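Local structure of hydroxymethyldihydropterin pyrophosphokinase-dihydropteroate synthase, putative (Plasmodium vivax, 5Z79) at residues A[392-397]-A[455-460]. The protein combines two consecutive folate-synthesis activities, pyrophosphorylating 6-hydroxymethyl-7,8-dihydropterin and then condensing the product with 4-aminobenzoic acid to give dihydropteroate. Numbering follows the deposited sequence.
Sequences VTERDL and TVNYDL
Glu394, in the first turn of helix 394-418, reaches Thr455 and illustrates how one long acidic side chain can tie the start of a helix to the loop that leads into its neighbour, helix 458-466. Its CB is directed at segment 455-460, and with CG anti to the backbone N (chi1 -163°) and the chain extended beyond it, the carboxylate is carried across. There Glu394 CD lies 3.9 Å from Leu460 CD2, a methyl beside the acid group. Glu394 OE1 passes Asn457 CB at 3.7 Å, the carboxylate turned 63° from the amide plane. Glu394 OE2 receives the hydroxyl hydrogen bond of Thr455 OG1 (2.9 Å), which arrives on the syn side, 30° out of the carboxylate plane.

This is the pterin-binding TIM-barrel domain of dihydropteroate synthase, and segment 455-460 leads from the parallel strand 450-454 into helix 458-466. Thr455 OG1 also accepts from Asn457 N at 3.1 Å in an ST turn, consistent with the loop itself setting the direction of the hydroxyl. Asn457 is the N-cap of helix 458-466, Asn457 OD1 accepting from Leu460 N at 3.0 Å. One residue on from Glu394, Arg395 CG packs on Leu460 CD1 at 4.1 Å, while the guanidinium of Arg395 turns from Leu460 but reaches Glu463, further along helix 458-466, in a salt bridge through NH2.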
loop_
_atom_site.group_PDB
_atom_site.type_symbol
_atom_site.label_atom_id
_atom_site.label_comp_id
_atom_site.label_asym_id
_atom_site.label_seq_id
_atom_site.Cartn_x
_atom_site.Cartn_y
_atom_site.Cartn_z
ATOM N N VAL A 392 4.581 36.911 24.861
ATOM C CA VAL A 392 4.813 37.415 23.492
ATOM C C VAL A 392 3.698 36.970 22.519
ATOM O O VAL A 392 3.211 35.845 22.610
ATOM C CB VAL A 392 6.220 37.019 23.008
ATOM C CG1 VAL A 392 6.435 35.537 23.189
ATOM C CG2 VAL A 392 6.466 37.442 21.569
ATOM N N THR A 393 3.278 37.858 21.609
ATOM C CA THR A 393 2.069 37.596 20.799
ATOM C C THR A 393 2.356 36.773 19.543
ATOM O O THR A 393 3.414 36.900 18.937
ATOM C CB THR A 393 1.251 38.885 20.438
ATOM O OG1 THR A 393 1.906 39.686 19.441
ATOM C CG2 THR A 393 1.014 39.712 21.660
ATOM N N GLU A 394 1.390 35.937 19.169
ATOM C CA GLU A 394 1.434 35.143 17.918
ATOM C C GLU A 394 2.073 35.961 16.814
ATOM O O GLU A 394 2.909 35.474 16.078
ATOM C CB GLU A 394 -0.002 34.756 17.497
ATOM C CG GLU A 394 -0.168 33.634 16.487
ATOM C CD GLU A 394 -1.559 33.549 15.818
ATOM O OE1 GLU A 394 -2.349 34.541 15.870
ATOM O OE2 GLU A 394 -1.879 32.492 15.217
ATOM N N ARG A 395 1.603 37.176 16.644
ATOM C CA ARG A 395 2.060 38.049 15.587
ATOM C C ARG A 395 3.480 38.435 15.696
ATOM O O ARG A 395 4.189 38.511 14.732
ATOM C CB ARG A 395 1.200 39.293 15.569
ATOM C CG ARG A 395 1.463 40.232 14.424
ATOM C CD ARG A 395 2.366 41.340 14.859
ATOM N NE ARG A 395 2.897 42.086 13.749
ATOM C CZ ARG A 395 4.003 42.775 13.833
ATOM N NH1 ARG A 395 4.653 42.758 14.949
ATOM N NH2 ARG A 395 4.459 43.449 12.819
ATOM N N ASP A 396 3.902 38.750 16.921
ATOM C CA ASP A 396 5.275 39.183 17.173
ATOM C C ASP A 396 6.241 38.074 16.801
ATOM O O ASP A 396 7.286 38.315 16.196
ATOM C CB ASP A 396 5.456 39.571 18.641
ATOM C CG ASP A 396 4.869 40.932 18.961
ATOM O OD1 ASP A 396 4.338 41.584 18.036
ATOM O OD2 ASP A 396 4.939 41.350 20.135
ATOM N N LEU A 397 5.878 36.853 17.169
ATOM C CA LEU A 397 6.657 35.699 16.835
ATOM C C LEU A 397 6.788 35.415 15.372
ATOM O O LEU A 397 7.855 35.205 14.929
ATOM C CB LEU A 397 6.038 34.490 17.496
ATOM C CG LEU A 397 6.259 34.466 18.985
ATOM C CD1 LEU A 397 5.242 33.640 19.708
ATOM C CD2 LEU A 397 7.654 34.036 19.317
ATOM N N THR A 455 -3.146 29.896 11.357
ATOM C CA THR A 455 -3.712 30.898 12.262
ATOM C C THR A 455 -5.161 31.060 11.960
ATOM O O THR A 455 -5.567 30.764 10.855
ATOM C CB THR A 455 -3.038 32.281 12.089
ATOM O OG1 THR A 455 -3.577 33.230 13.041
ATOM C CG2 THR A 455 -3.221 32.806 10.670
ATOM N N VAL A 456 -5.927 31.538 12.935
ATOM C CA VAL A 456 -7.316 31.931 12.734
ATOM C C VAL A 456 -7.552 33.424 12.957
ATOM O O VAL A 456 -8.683 33.844 13.237
ATOM C CB VAL A 456 -8.290 31.159 13.642
ATOM C CG1 VAL A 456 -8.364 29.710 13.248
ATOM C CG2 VAL A 456 -7.922 31.283 15.090
ATOM N N ASN A 457 -6.502 34.231 12.804
ATOM C CA ASN A 457 -6.519 35.662 13.182
ATOM C C ASN A 457 -6.618 36.608 11.979
ATOM O O ASN A 457 -5.675 36.798 11.228
ATOM C CB ASN A 457 -5.246 35.960 13.974
ATOM C CG ASN A 457 -5.274 37.305 14.677
ATOM O OD1 ASN A 457 -5.341 38.363 14.055
ATOM N ND2 ASN A 457 -5.189 37.268 15.987
ATOM N N TYR A 458 -7.764 37.235 11.819
ATOM C CA TYR A 458 -7.915 38.198 10.756
ATOM C C TYR A 458 -6.740 39.197 10.686
ATOM O O TYR A 458 -6.143 39.369 9.630
ATOM C CB TYR A 458 -9.234 38.940 10.914
ATOM C CG TYR A 458 -9.537 39.897 9.778
ATOM C CD1 TYR A 458 -9.084 41.189 9.803
ATOM C CD2 TYR A 458 -10.276 39.487 8.674
ATOM C CE1 TYR A 458 -9.333 42.042 8.766
ATOM C CE2 TYR A 458 -10.551 40.346 7.637
ATOM C CZ TYR A 458 -10.064 41.621 7.690
ATOM O OH TYR A 458 -10.349 42.509 6.669
ATOM N N ASP A 459 -6.415 39.860 11.792
ATOM C CA ASP A 459 -5.373 40.866 11.771
ATOM C C ASP A 459 -4.019 40.296 11.296
ATOM O O ASP A 459 -3.312 40.906 10.505
ATOM C CB ASP A 459 -5.234 41.503 13.154
ATOM C CG ASP A 459 -6.325 42.549 13.458
ATOM O OD1 ASP A 459 -7.271 42.703 12.651
ATOM O OD2 ASP A 459 -6.224 43.227 14.521
ATOM N N LEU A 460 -3.645 39.114 11.754
ATOM C CA LEU A 460 -2.405 38.507 11.264
ATOM C C LEU A 460 -2.444 38.147 9.769
ATOM O O LEU A 460 -1.540 38.469 9.021
ATOM C CB LEU A 460 -2.007 37.294 12.103
ATOM C CG LEU A 460 -0.688 36.618 11.703
ATOM C CD1 LEU A 460 0.445 37.605 11.457
ATOM C CD2 LEU A 460 -0.286 35.602 12.768
#